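Local coordinates for SusD homolog (Bacteroides thetaiotaomicron, PDB 3EHM), which probably binds mucin O-glycans at the cell surface, as a SusD-like outer-membrane lipoprotein of a gut symbiont that uses these host sugars, at residues P338-R343 with L445-V450; D170-V175 with K224-K229; D114-Q119 with I181-M186. All blocks are in the same frame, centred on the assembly; numbering follows the deposited sequence.

Contact 1 of 3, residues P338-R343 with L445-V450; sequences PLYWFR and LYPNAV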
ATOM      1  N   PRO A 338      -2.756   4.411 -14.568  1.00 16.19           N
ATOM      2  CA  PRO A 338      -2.126   5.154 -13.478  1.00 16.04           C
ATOM      3  C   PRO A 338      -1.761   4.282 -12.284  1.00 15.04           C
ATOM      4  O   PRO A 338      -2.064   3.091 -12.246  1.00 13.57           O
ATOM      5  CB  PRO A 338      -3.195   6.169 -13.112  1.00 18.67           C
ATOM      6  CG  PRO A 338      -4.448   5.359 -13.251  1.00 19.94           C
ATOM      7  CD  PRO A 338      -4.223   4.564 -14.534  1.00 18.78           C
ATOM      8  N   LEU A 339      -1.075   4.897 -11.327  1.00 14.95           N
ATOM      9  CA  LEU A 339      -0.716   4.254 -10.072  1.00 15.74           C
ATOM     10  C   LEU A 339      -1.382   5.203  -9.087  1.00 15.69           C
ATOM     11  O   LEU A 339      -1.322   6.420  -9.265  1.00 14.86           O
ATOM     12  CB  LEU A 339       0.799   4.221  -9.867  1.00 16.77           C
ATOM     13  CG  LEU A 339       1.533   3.188 -10.728  1.00 19.65           C
ATOM     14  CD1 LEU A 339       2.993   3.111 -10.307  1.00 20.71           C
ATOM     15  CD2 LEU A 339       0.875   1.826 -10.564  1.00 19.38           C
ATOM     16  N   TYR A 340      -2.025   4.657  -8.064  1.00 14.98           N
ATOM     17  CA  TYR A 340      -2.750   5.480  -7.106  1.00 15.84           C
ATOM     18  C   TYR A 340      -2.061   5.705  -5.767  1.00 16.62           C
ATOM     19  O   TYR A 340      -1.592   4.760  -5.136  1.00 16.57           O
ATOM     20  CB  TYR A 340      -4.123   4.859  -6.862  1.00 17.11           C
ATOM     21  CG  TYR A 340      -4.924   4.645  -8.121  1.00 18.38           C
ATOM     22  CD1 TYR A 340      -5.689   5.674  -8.668  1.00 18.64           C
ATOM     23  CD2 TYR A 340      -4.923   3.409  -8.766  1.00 18.52           C
ATOM     24  CE1 TYR A 340      -6.439   5.475  -9.821  1.00 19.75           C
ATOM     25  CE2 TYR A 340      -5.665   3.199  -9.921  1.00 19.82           C
ATOM     26  CZ  TYR A 340      -6.422   4.234 -10.440  1.00 19.30           C
ATOM     27  OH  TYR A 340      -7.180   4.022 -11.567  1.00 22.01           O
ATOM     28  N   TRP A 341      -2.022   6.966  -5.343  1.00 16.98           N
ATOM     29  CA  TRP A 341      -1.424   7.359  -4.068  1.00 15.97           C
ATOM     30  C   TRP A 341      -2.502   7.387  -2.984  1.00 17.55           C
ATOM     31  O   TRP A 341      -2.299   6.894  -1.869  1.00 17.39           O
ATOM     32  CB  TRP A 341      -0.820   8.762  -4.162  1.00 17.13           C
ATOM     33  CG  TRP A 341       0.436   8.892  -4.968  1.00 15.84           C
ATOM     34  CD1 TRP A 341       1.040   7.931  -5.730  1.00 16.59           C
ATOM     35  CD2 TRP A 341       1.219  10.079  -5.122  1.00 14.07           C
ATOM     36  NE1 TRP A 341       2.153   8.452  -6.352  1.00 16.10           N
ATOM     37  CE2 TRP A 341       2.284   9.769  -5.995  1.00 15.21           C
ATOM     38  CE3 TRP A 341       1.121  11.377  -4.606  1.00 13.54           C
ATOM     39  CZ2 TRP A 341       3.246  10.712  -6.365  1.00 14.99           C
ATOM     40  CZ3 TRP A 341       2.076  12.315  -4.972  1.00 15.03           C
ATOM     41  CH2 TRP A 341       3.125  11.977  -5.845  1.00 17.01           C
ATOM     42  N   PHE A 342      -3.644   7.982  -3.315  1.00 16.57           N
ATOM     43  CA  PHE A 342      -4.743   8.082  -2.358  1.00 17.48           C
ATOM     44  C   PHE A 342      -6.058   8.304  -3.098  1.00 16.53           C
ATOM     45  O   PHE A 342      -6.159   9.196  -3.936  1.00 16.25           O
ATOM     46  CB  PHE A 342      -4.483   9.243  -1.390  1.00 15.65           C
ATOM     47  CG  PHE A 342      -5.181   9.098  -0.061  1.00 17.79           C
ATOM     48  CD1 PHE A 342      -6.570   9.099   0.020  1.00 17.27           C
ATOM     49  CD2 PHE A 342      -4.444   8.942   1.110  1.00 16.09           C
ATOM     50  CE1 PHE A 342      -7.216   8.944   1.251  1.00 16.95           C
ATOM     51  CE2 PHE A 342      -5.080   8.787   2.345  1.00 16.27           C
ATOM     52  CZ  PHE A 342      -6.469   8.788   2.412  1.00 15.55           C
ATOM     53  N   ARG A 343      -7.067   7.497  -2.781  1.00 14.77           N
ATOM     54  CA  ARG A 343      -8.361   7.620  -3.443  1.00 14.44           C
ATOM     55  C   ARG A 343      -9.481   7.957  -2.477  1.00 13.34           C
ATOM     56  O   ARG A 343      -9.390   7.686  -1.280  1.00 11.65           O
ATOM     57  CB  ARG A 343      -8.698   6.327  -4.187  1.00 14.34           C
ATOM     58  CG  ARG A 343      -7.534   5.783  -5.000  1.00 15.65           C
ATOM     59  CD  ARG A 343      -7.989   4.745  -6.007  1.00 17.86           C
ATOM     60  NE  ARG A 343      -8.731   5.349  -7.112  1.00 16.65           N
ATOM     61  CZ  ARG A 343      -9.163   4.677  -8.173  1.00 17.96           C
ATOM     62  NH1 ARG A 343      -8.928   3.374  -8.272  1.00 16.60           N
ATOM     63  NH2 ARG A 343      -9.822   5.305  -9.137  1.00 15.38           N
ATOM     64  N   LEU A 445      -8.517  -0.602  -2.131  1.00 13.17           N
ATOM     65  CA  LEU A 445      -7.143  -0.112  -2.234  1.00 13.11           C
ATOM     66  C   LEU A 445      -6.360  -0.702  -3.399  1.00 13.70           C
ATOM     67  O   LEU A 445      -5.357  -0.130  -3.827  1.00 14.79           O
ATOM     68  CB  LEU A 445      -6.378  -0.399  -0.938  1.00 14.14           C
ATOM     69  CG  LEU A 445      -6.548   0.577   0.229  1.00 14.05           C
ATOM     70  CD1 LEU A 445      -5.906  -0.007   1.480  1.00 14.36           C
ATOM     71  CD2 LEU A 445      -5.913   1.913  -0.123  1.00 14.56           C
ATOM     72  N   TYR A 446      -6.802  -1.848  -3.911  1.00 12.34           N
ATOM     73  CA  TYR A 446      -6.090  -2.486  -5.016  1.00 13.47           C
ATOM     74  C   TYR A 446      -5.822  -1.463  -6.120  1.00 13.64           C
ATOM     75  O   TYR A 446      -6.719  -0.721  -6.512  1.00 14.44           O
ATOM     76  CB  TYR A 446      -6.895  -3.675  -5.565  1.00 12.30           C
ATOM     77  CG  TYR A 446      -6.254  -4.317  -6.776  1.00 15.76           C
ATOM     78  CD1 TYR A 446      -6.594  -3.910  -8.065  1.00 14.05           C
ATOM     79  CD2 TYR A 446      -5.257  -5.283  -6.634  1.00 14.08           C
ATOM     80  CE1 TYR A 446      -5.955  -4.443  -9.180  1.00 14.56           C
ATOM     81  CE2 TYR A 446      -4.608  -5.821  -7.747  1.00 13.56           C
ATOM     82  CZ  TYR A 446      -4.961  -5.391  -9.014  1.00 13.30           C
ATOM     83  OH  TYR A 446      -4.293  -5.870 -10.118  1.00 14.58           O
ATOM     84  N   PRO A 447      -4.592  -1.441  -6.665  1.00 14.61           N
ATOM     85  CA  PRO A 447      -3.431  -2.277  -6.345  1.00 14.05           C
ATOM     86  C   PRO A 447      -2.396  -1.673  -5.385  1.00 13.97           C
ATOM     87  O   PRO A 447      -1.212  -2.002  -5.473  1.00 13.30           O
ATOM     88  CB  PRO A 447      -2.827  -2.512  -7.714  1.00 16.09           C
ATOM     89  CG  PRO A 447      -2.935  -1.129  -8.304  1.00 15.78           C
ATOM     90  CD  PRO A 447      -4.349  -0.691  -7.914  1.00 16.12           C
ATOM     91  N   ASN A 448      -2.822  -0.796  -4.483  1.00 12.03           N
ATOM     92  CA  ASN A 448      -1.893  -0.175  -3.532  1.00 11.55           C
ATOM     93  C   ASN A 448      -1.499  -1.217  -2.476  1.00 12.13           C
ATOM     94  O   ASN A 448      -2.010  -1.210  -1.352  1.00 12.01           O
ATOM     95  CB  ASN A 448      -2.560   1.022  -2.855  1.00 13.27           C
ATOM     96  CG  ASN A 448      -1.562   1.940  -2.174  1.00 16.13           C
ATOM     97  OD1 ASN A 448      -0.482   1.510  -1.757  1.00 15.01           O
ATOM     98  ND2 ASN A 448      -1.925   3.209  -2.046  1.00 17.83           N
ATOM     99  N   ALA A 449      -0.580  -2.103  -2.851  1.00 11.52           N
ATOM    100  CA  ALA A 449      -0.118  -3.190  -1.989  1.00 11.71           C
ATOM    101  C   ALA A 449       0.516  -2.818  -0.651  1.00 11.11           C
ATOM    102  O   ALA A 449       0.219  -3.442   0.368  1.00 12.45           O
ATOM    103  CB  ALA A 449       0.843  -4.081  -2.774  1.00  9.21           C
ATOM    104  N   VAL A 450       1.401  -1.826  -0.641  1.00 11.87           N
ATOM    105  CA  VAL A 450       2.054  -1.450   0.610  1.00 12.95           C
ATOM    106  C   VAL A 450       1.051  -1.028   1.680  1.00 13.49           C
ATOM    107  O   VAL A 450       1.143  -1.470   2.827  1.00 11.48           O
ATOM    108  CB  VAL A 450       3.083  -0.311   0.403  1.00 13.87           C
ATOM    109  CG1 VAL A 450       3.709   0.079   1.742  1.00 11.87           C
ATOM    110  CG2 VAL A 450       4.173  -0.772  -0.556  1.00 13.09           C
TER
HETATM  111  O   HOH W   1      -4.294   4.162  -3.133  1.00 18.78           O
HETATM  112  O   HOH W   2      -7.931   1.540  -6.128  1.00 20.84           O

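Contact 2 of 3, residues D170-V175 with K224-K229; sequences DLSKSV and KEYITK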
ATOM      1  N   ASP A 170       4.495  17.882  10.826  1.00 18.49           N
ATOM      2  CA  ASP A 170       4.957  18.433   9.557  1.00 17.66           C
ATOM      3  C   ASP A 170       3.811  18.598   8.561  1.00 16.89           C
ATOM      4  O   ASP A 170       3.780  19.571   7.805  1.00 15.12           O
ATOM      5  CB  ASP A 170       6.055  17.556   8.939  1.00 20.22           C
ATOM      6  CG  ASP A 170       7.373  17.647   9.694  1.00 24.81           C
ATOM      7  OD1 ASP A 170       7.660  18.719  10.268  1.00 26.25           O
ATOM      8  OD2 ASP A 170       8.129  16.653   9.703  1.00 25.22           O
ATOM      9  N   LEU A 171       2.878  17.646   8.549  1.00 16.16           N
ATOM     10  CA  LEU A 171       1.736  17.729   7.639  1.00 16.26           C
ATOM     11  C   LEU A 171       0.872  18.937   7.993  1.00 16.52           C
ATOM     12  O   LEU A 171       0.414  19.658   7.109  1.00 16.68           O
ATOM     13  CB  LEU A 171       0.893  16.447   7.699  1.00 15.89           C
ATOM     14  CG  LEU A 171       1.486  15.237   6.963  1.00 16.86           C
ATOM     15  CD1 LEU A 171       0.640  13.996   7.226  1.00 17.17           C
ATOM     16  CD2 LEU A 171       1.554  15.534   5.461  1.00 16.76           C
ATOM     17  N   SER A 172       0.653  19.164   9.283  1.00 16.85           N
ATOM     18  CA  SER A 172      -0.147  20.308   9.713  1.00 18.01           C
ATOM     19  C   SER A 172       0.544  21.606   9.310  1.00 17.59           C
ATOM     20  O   SER A 172      -0.114  22.586   8.964  1.00 18.35           O
ATOM     21  CB  SER A 172      -0.352  20.289  11.228  1.00 18.41           C
ATOM     22  OG  SER A 172      -1.094  19.153  11.617  1.00 24.88           O
ATOM     23  N   LYS A 173       1.873  21.612   9.357  1.00 18.44           N
ATOM     24  CA  LYS A 173       2.624  22.799   8.972  1.00 19.27           C
ATOM     25  C   LYS A 173       2.426  23.082   7.487  1.00 18.56           C
ATOM     26  O   LYS A 173       2.215  24.227   7.087  1.00 18.62           O
ATOM     27  CB  LYS A 173       4.112  22.621   9.263  1.00 21.11           C
ATOM     28  CG  LYS A 173       4.943  23.837   8.876  1.00 26.35           C
ATOM     29  CD  LYS A 173       6.424  23.626   9.142  1.00 28.39           C
ATOM     30  CE  LYS A 173       7.228  24.840   8.690  1.00 31.27           C
ATOM     31  NZ  LYS A 173       8.693  24.653   8.912  1.00 33.45           N
ATOM     32  N   SER A 174       2.499  22.038   6.668  1.00 18.45           N
ATOM     33  CA  SER A 174       2.307  22.186   5.230  1.00 16.89           C
ATOM     34  C   SER A 174       0.912  22.738   4.935  1.00 16.71           C
ATOM     35  O   SER A 174       0.753  23.663   4.138  1.00 17.07           O
ATOM     36  CB  SER A 174       2.479  20.837   4.521  1.00 18.36           C
ATOM     37  OG  SER A 174       3.827  20.399   4.552  1.00 18.71           O
ATOM     38  N   VAL A 175      -0.096  22.162   5.582  1.00 17.05           N
ATOM     39  CA  VAL A 175      -1.479  22.584   5.394  1.00 16.21           C
ATOM     40  C   VAL A 175      -1.681  24.047   5.798  1.00 16.89           C
ATOM     41  O   VAL A 175      -2.297  24.824   5.070  1.00 15.91           O
ATOM     42  CB  VAL A 175      -2.431  21.686   6.212  1.00 18.02           C
ATOM     43  CG1 VAL A 175      -3.848  22.246   6.181  1.00 16.09           C
ATOM     44  CG2 VAL A 175      -2.408  20.266   5.643  1.00 18.18           C
ATOM     45  N   LYS A 224      -6.324  11.490  18.400  1.00 23.46           N
ATOM     46  CA  LYS A 224      -7.261  12.576  18.666  1.00 24.23           C
ATOM     47  C   LYS A 224      -6.616  13.952  18.511  1.00 24.30           C
ATOM     48  O   LYS A 224      -7.302  14.938  18.266  1.00 24.73           O
ATOM     49  CB  LYS A 224      -7.828  12.439  20.080  1.00 26.03           C
ATOM     50  CG  LYS A 224      -8.692  11.204  20.295  1.00 25.82           C
ATOM     51  CD  LYS A 224      -9.102  11.077  21.758  1.00 29.26           C
ATOM     52  CE  LYS A 224     -10.087   9.941  21.979  1.00 29.24           C
ATOM     53  NZ  LYS A 224     -10.340   9.704  23.432  1.00 32.40           N
ATOM     54  N   GLU A 225      -5.297  14.023  18.659  1.00 25.14           N
ATOM     55  CA  GLU A 225      -4.602  15.299  18.535  1.00 25.49           C
ATOM     56  C   GLU A 225      -4.636  15.832  17.105  1.00 25.51           C
ATOM     57  O   GLU A 225      -4.467  17.032  16.893  1.00 26.99           O
ATOM     58  CB  GLU A 225      -3.139  15.166  18.989  1.00 28.06           C
ATOM     59  CG  GLU A 225      -2.443  16.504  19.260  1.00 29.04           C
ATOM     60  CD  GLU A 225      -0.946  16.366  19.515  1.00 32.57           C
ATOM     61  OE1 GLU A 225      -0.516  15.310  20.030  1.00 32.59           O
ATOM     62  OE2 GLU A 225      -0.196  17.325  19.213  1.00 33.23           O
ATOM     63  N   TYR A 226      -4.871  14.956  16.126  1.00 23.44           N
ATOM     64  CA  TYR A 226      -4.878  15.388  14.729  1.00 21.14           C
ATOM     65  C   TYR A 226      -6.061  14.999  13.849  1.00 21.23           C
ATOM     66  O   TYR A 226      -6.301  15.646  12.828  1.00 21.75           O
ATOM     67  CB  TYR A 226      -3.604  14.912  14.021  1.00 20.62           C
ATOM     68  CG  TYR A 226      -2.325  15.543  14.518  1.00 20.33           C
ATOM     69  CD1 TYR A 226      -1.679  15.061  15.654  1.00 20.51           C
ATOM     70  CD2 TYR A 226      -1.754  16.619  13.842  1.00 20.85           C
ATOM     71  CE1 TYR A 226      -0.489  15.635  16.103  1.00 21.30           C
ATOM     72  CE2 TYR A 226      -0.572  17.200  14.279  1.00 21.30           C
ATOM     73  CZ  TYR A 226       0.058  16.704  15.407  1.00 23.14           C
ATOM     74  OH  TYR A 226       1.242  17.268  15.826  1.00 23.92           O
ATOM     75  N   ILE A 227      -6.791  13.951  14.214  1.00 20.07           N
ATOM     76  CA  ILE A 227      -7.910  13.514  13.386  1.00 18.80           C
ATOM     77  C   ILE A 227      -8.979  14.591  13.219  1.00 17.76           C
ATOM     78  O   ILE A 227      -9.572  14.728  12.149  1.00 16.16           O
ATOM     79  CB  ILE A 227      -8.551  12.222  13.946  1.00 19.55           C
ATOM     80  CG1 ILE A 227      -9.486  11.618  12.901  1.00 19.72           C
ATOM     81  CG2 ILE A 227      -9.321  12.517  15.224  1.00 20.40           C
ATOM     82  CD1 ILE A 227      -9.817  10.158  13.163  1.00 21.72           C
ATOM     83  N   THR A 228      -9.216  15.362  14.273  1.00 17.48           N
ATOM     84  CA  THR A 228     -10.204  16.428  14.210  1.00 18.74           C
ATOM     85  C   THR A 228      -9.713  17.540  13.285  1.00 18.26           C
ATOM     86  O   THR A 228     -10.488  18.089  12.505  1.00 18.04           O
ATOM     87  CB  THR A 228     -10.486  17.011  15.609  1.00 21.06           C
ATOM     88  OG1 THR A 228     -11.046  15.990  16.447  1.00 22.07           O
ATOM     89  CG2 THR A 228     -11.461  18.177  15.513  1.00 21.49           C
ATOM     90  N   LYS A 229      -8.425  17.864  13.362  1.00 17.90           N
ATOM     91  CA  LYS A 229      -7.863  18.914  12.514  1.00 17.69           C
ATOM     92  C   LYS A 229      -7.881  18.498  11.044  1.00 16.31           C
ATOM     93  O   LYS A 229      -8.059  19.326  10.157  1.00 13.78           O
ATOM     94  CB  LYS A 229      -6.421  19.235  12.927  1.00 17.45           C
ATOM     95  CG  LYS A 229      -6.246  19.583  14.395  1.00 21.65           C
ATOM     96  CD  LYS A 229      -4.972  20.389  14.641  1.00 25.16           C
ATOM     97  CE  LYS A 229      -3.721  19.675  14.147  1.00 28.34           C
ATOM     98  NZ  LYS A 229      -2.479  20.480  14.386  1.00 28.98           N
TER

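Contact 3 of 3, residues D114-Q119 with I181-M186; sequences DSPSEQ and ISYSVM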
ATOM      1  N   ASP A 114      12.196  33.800   1.398  1.00 28.48           N
ATOM      2  CA  ASP A 114      11.174  34.656   1.978  1.00 30.07           C
ATOM      3  C   ASP A 114       9.978  34.668   1.033  1.00 29.79           C
ATOM      4  O   ASP A 114       8.889  35.112   1.399  1.00 31.11           O
ATOM      5  CB  ASP A 114      11.707  36.080   2.170  1.00 32.04           C
ATOM      6  CG  ASP A 114      12.957  36.123   3.030  1.00 34.48           C
ATOM      7  OD1 ASP A 114      12.976  35.468   4.096  1.00 37.32           O
ATOM      8  OD2 ASP A 114      13.920  36.822   2.646  1.00 36.60           O
ATOM      9  N   SER A 115      10.199  34.170  -0.181  1.00 28.67           N
ATOM     10  CA  SER A 115       9.162  34.101  -1.207  1.00 28.91           C
ATOM     11  C   SER A 115       8.077  33.086  -0.846  1.00 28.34           C
ATOM     12  O   SER A 115       8.353  31.895  -0.681  1.00 28.62           O
ATOM     13  CB  SER A 115       9.788  33.724  -2.553  1.00 28.35           C
ATOM     14  OG  SER A 115       8.792  33.475  -3.532  1.00 32.49           O
ATOM     15  N   PRO A 116       6.823  33.545  -0.723  1.00 27.62           N
ATOM     16  CA  PRO A 116       5.728  32.635  -0.378  1.00 26.64           C
ATOM     17  C   PRO A 116       5.520  31.518  -1.395  1.00 24.74           C
ATOM     18  O   PRO A 116       5.177  30.400  -1.023  1.00 22.89           O
ATOM     19  CB  PRO A 116       4.521  33.569  -0.268  1.00 27.80           C
ATOM     20  CG  PRO A 116       4.856  34.671  -1.230  1.00 29.26           C
ATOM     21  CD  PRO A 116       6.320  34.915  -0.934  1.00 29.25           C
ATOM     22  N   SER A 117       5.726  31.816  -2.675  1.00 23.02           N
ATOM     23  CA  SER A 117       5.548  30.808  -3.714  1.00 23.75           C
ATOM     24  C   SER A 117       6.609  29.718  -3.584  1.00 22.26           C
ATOM     25  O   SER A 117       6.340  28.548  -3.857  1.00 22.02           O
ATOM     26  CB  SER A 117       5.605  31.445  -5.106  1.00 24.63           C
ATOM     27  OG  SER A 117       6.870  32.036  -5.352  1.00 30.71           O
ATOM     28  N   GLU A 118       7.815  30.100  -3.169  1.00 21.67           N
ATOM     29  CA  GLU A 118       8.879  29.120  -2.987  1.00 21.95           C
ATOM     30  C   GLU A 118       8.613  28.294  -1.734  1.00 20.11           C
ATOM     31  O   GLU A 118       8.921  27.103  -1.691  1.00 18.48           O
ATOM     32  CB  GLU A 118      10.244  29.794  -2.872  1.00 23.90           C
ATOM     33  CG  GLU A 118      10.764  30.363  -4.174  1.00 29.88           C
ATOM     34  CD  GLU A 118      12.279  30.336  -4.239  1.00 32.29           C
ATOM     35  OE1 GLU A 118      12.930  30.760  -3.259  1.00 36.80           O
ATOM     36  OE2 GLU A 118      12.818  29.892  -5.271  1.00 33.95           O
ATOM     37  N   GLN A 119       8.048  28.932  -0.713  1.00 19.79           N
ATOM     38  CA  GLN A 119       7.712  28.233   0.525  1.00 20.75           C
ATOM     39  C   GLN A 119       6.665  27.170   0.205  1.00 19.53           C
ATOM     40  O   GLN A 119       6.699  26.065   0.744  1.00 19.89           O
ATOM     41  CB  GLN A 119       7.127  29.200   1.554  1.00 22.48           C
ATOM     42  CG  GLN A 119       8.104  30.209   2.115  1.00 27.70           C
ATOM     43  CD  GLN A 119       7.423  31.210   3.031  1.00 30.99           C
ATOM     44  OE1 GLN A 119       6.271  31.021   3.432  1.00 32.95           O
ATOM     45  NE2 GLN A 119       8.137  32.278   3.377  1.00 33.68           N
ATOM     46  N   ILE A 181      -2.368  29.963   0.230  1.00 25.59           N
ATOM     47  CA  ILE A 181      -2.024  30.103  -1.181  1.00 24.46           C
ATOM     48  C   ILE A 181      -3.283  29.850  -2.002  1.00 25.64           C
ATOM     49  O   ILE A 181      -3.881  28.776  -1.920  1.00 25.65           O
ATOM     50  CB  ILE A 181      -0.940  29.077  -1.593  1.00 23.28           C
ATOM     51  CG1 ILE A 181       0.265  29.181  -0.652  1.00 21.71           C
ATOM     52  CG2 ILE A 181      -0.522  29.311  -3.040  1.00 19.84           C
ATOM     53  CD1 ILE A 181       1.002  30.504  -0.717  1.00 25.07           C
ATOM     54  N   SER A 182      -3.684  30.841  -2.791  1.00 26.36           N
ATOM     55  CA  SER A 182      -4.884  30.722  -3.611  1.00 27.00           C
ATOM     56  C   SER A 182      -4.606  30.605  -5.109  1.00 25.99           C
ATOM     57  O   SER A 182      -5.523  30.373  -5.897  1.00 27.53           O
ATOM     58  CB  SER A 182      -5.804  31.918  -3.356  1.00 27.58           C
ATOM     59  OG  SER A 182      -5.076  33.131  -3.432  1.00 31.33           O
ATOM     60  N   TYR A 183      -3.348  30.763  -5.503  1.00 24.73           N
ATOM     61  CA  TYR A 183      -2.983  30.668  -6.914  1.00 23.90           C
ATOM     62  C   TYR A 183      -2.311  29.330  -7.223  1.00 23.33           C
ATOM     63  O   TYR A 183      -1.944  28.592  -6.312  1.00 23.43           O
ATOM     64  CB  TYR A 183      -2.045  31.816  -7.289  1.00 23.12           C
ATOM     65  CG  TYR A 183      -0.917  32.021  -6.308  1.00 23.94           C
ATOM     66  CD1 TYR A 183      -1.082  32.831  -5.185  1.00 24.21           C
ATOM     67  CD2 TYR A 183       0.310  31.384  -6.486  1.00 23.47           C
ATOM     68  CE1 TYR A 183      -0.052  33.005  -4.261  1.00 24.00           C
ATOM     69  CE2 TYR A 183       1.348  31.549  -5.568  1.00 25.87           C
ATOM     70  CZ  TYR A 183       1.157  32.360  -4.458  1.00 23.46           C
ATOM     71  OH  TYR A 183       2.172  32.512  -3.542  1.00 22.23           O
ATOM     72  N   SER A 184      -2.150  29.023  -8.507  1.00 22.23           N
ATOM     73  CA  SER A 184      -1.528  27.769  -8.922  1.00 22.36           C
ATOM     74  C   SER A 184      -0.027  27.754  -8.635  1.00 20.97           C
ATOM     75  O   SER A 184       0.639  28.788  -8.697  1.00 20.84           O
ATOM     76  CB  SER A 184      -1.771  27.532 -10.414  1.00 24.19           C
ATOM     77  OG  SER A 184      -3.160  27.454 -10.691  1.00 29.77           O
ATOM     78  N   VAL A 185       0.499  26.571  -8.325  1.00 19.63           N
ATOM     79  CA  VAL A 185       1.913  26.416  -8.023  1.00 19.06           C
ATOM     80  C   VAL A 185       2.524  25.252  -8.807  1.00 19.17           C
ATOM     81  O   VAL A 185       2.063  24.112  -8.707  1.00 16.84           O
ATOM     82  CB  VAL A 185       2.129  26.175  -6.511  1.00 20.18           C
ATOM     83  CG1 VAL A 185       3.593  25.830  -6.236  1.00 20.67           C
ATOM     84  CG2 VAL A 185       1.725  27.414  -5.726  1.00 20.15           C
HETATM   85  N   MSE A 186       3.557  25.552  -9.590  1.00 19.75           N
HETATM   86  CA  MSE A 186       4.248  24.546 -10.397  1.00 20.95           C
HETATM   87  C   MSE A 186       3.337  23.677 -11.258  1.00 19.35           C
HETATM   88  O   MSE A 186       3.589  22.482 -11.409  1.00 16.99           O
HETATM   89  CB  MSE A 186       5.076  23.625  -9.502  1.00 25.61           C
HETATM   90  CG  MSE A 186       6.416  24.176  -9.067  1.00 32.10           C
HETATM   91 SE   MSE A 186       7.434  22.745  -8.281  1.00 38.71          SE
HETATM   92  CE  MSE A 186       6.250  22.317  -6.806  1.00 37.96           C
TER

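Contact 1 of 3, residues P338-R343 with L445-V450
Y340 presents the edge of its ring to P447, CD2 lying 4.2 Å from the proline CD, which sits near the plane of the ring. The tyrosine belongs to strand 339-342, which pairs antiparallel with strand 246-248 and carries a classic beta bulge where W341 and F342 both face A246; the proline lies in the short link between helix 429-445 and helix 449-459, behind a cis peptide bond. Each partner also packs face-on within its own segment. R343 lays its guanidinium flat over the Y340 ring, NH1 3.4 Å above the plane and offset toward the rim, while P447 puts CB over the centre of the Y446 ring.

Polar contact runs mainly through water. N448, the N-cap of helix 449-459, turns its side chain toward the strand with CG anti to the backbone N (chi1 -164°). That places ND2 3.5 Å from Y340 O, but the angle is too poor for a direct bond. One water accepts from N448 ND2 at 2.8 Å and gives a weak bond to Y340 O. R343, whose NE forms a salt bridge with E245, reaches the link in a similar way: a second water, in the plane of the guanidinium, accepts from R343 NH1 at 3.0 Å and lies 2.6 Å from Y446 O, to which it can donate.

Contact 2 of 3, residues D170-V175 with K224-K229
S172 swings OG anti to its carbonyl carbon (chi1 -64°), and K229 bends its otherwise extended chain at chi3 (-57°), which brings the ammonium group back across the gap to the serine. The resulting bond from K229 NZ to S172 OG is weak, at 3.4 Å. NZ also passes 3.8 Å from S172 CB.

Y226 supplies the other half of the contact. Its ring meets S172 edge-on: the hydroxyl oxygen lies in the ring plane, 3.3 Å from CE2 and 3.4 Å from CD2, and so faces the C-H rim of the tyrosine. With the lysine nitrogen and the tyrosine edge both at S172 OG, one small polar group carries the contact between helix 160-178 and helix 220-231. These two helices belong to the largely helical, tetratricopeptide-repeat-related architecture of SusD-like proteins, and helix 197-215 comes between them in the chain. That intervening helix packs against the same part of helix 160-178, M208 touching S172 and I211 touching L171.

Y226 is buried and extends its packing along helix 160-178 to L168 and A169, whereas K229 is exposed and also touches N235. The serine hydroxyl has a further bond within its own helix, to the backbone oxygen of L168 one turn earlier, which would help hold OG beside the tyrosine edge. The nearest CA atoms of the two segments, those of S172 and K229, are 8.3 Å apart.

Contact 3 of 3, residues D114-Q119 with I181-M186
Y183 lays its hydroxyl against the first turn of helix 116-140, where P116 and S117 receive it. The tyrosine comes from the loop after helix 160-178, so the contact joins that loop to the N-terminal end of a neighbouring helix in the SusD-like helical fold.

The van der Waals contacts come first. Y183 OH stands 4.1 Å from P116 CG, and the two side chains cross at about a right angle. The same oxygen lies 3.9 Å from S117 CB, which sits at the edge of the ring, near its plane. I181 makes two contacts here: its CD1 comes 4.2 Å from P116 O, while its CG2 sits 3.7 Å above the plane of the Y183 ring, over the centre. The tyrosine takes the crowded position between its backbone N and carbonyl carbon (chi1 47°), which folds the ring back over I181 while its hydroxyl reaches the helix. Below this exposed layer I181 is buried against A120 and V197, and V185 packs on I121, I124 and V197.

Polar contact across the gap is slight. Y183 OH comes within 3.7 Å of S117 N without forming a hydrogen bond to it.

Hydrogen bonds are made instead within the helix start. A separate link runs outward, where E118, on another side of the turn, makes a salt bridge with K24 from helix 23-36. Within the turn itself, S115 is the N-cap residue, and its backbone oxygen accepts from Q119 N. S117 also turns its hydroxyl back to the cap, OG donating to S115 OG at 3.0 Å.

All three contacts are partly buried, but contact 1 lies closest to the middle of the molecule, its centre about 6 Å from that of the chain, against about 22 Å for contact 2 and 30 Å for contact 3. It alone brings a strand into play, water carries its polar links, and none of its touching residues is exposed. The outer two include exposed residues: K229 in contact 2, P116 and Y183 in contact 3. Contact 2 has a direct, weak lysine-serine bond; contact 3 rests on van der Waals packing. Helix 116-140 runs past all three: its first turn is one side of contact 3, while W341 of contact 1 and S174 beside contact 2 pack on it farther along.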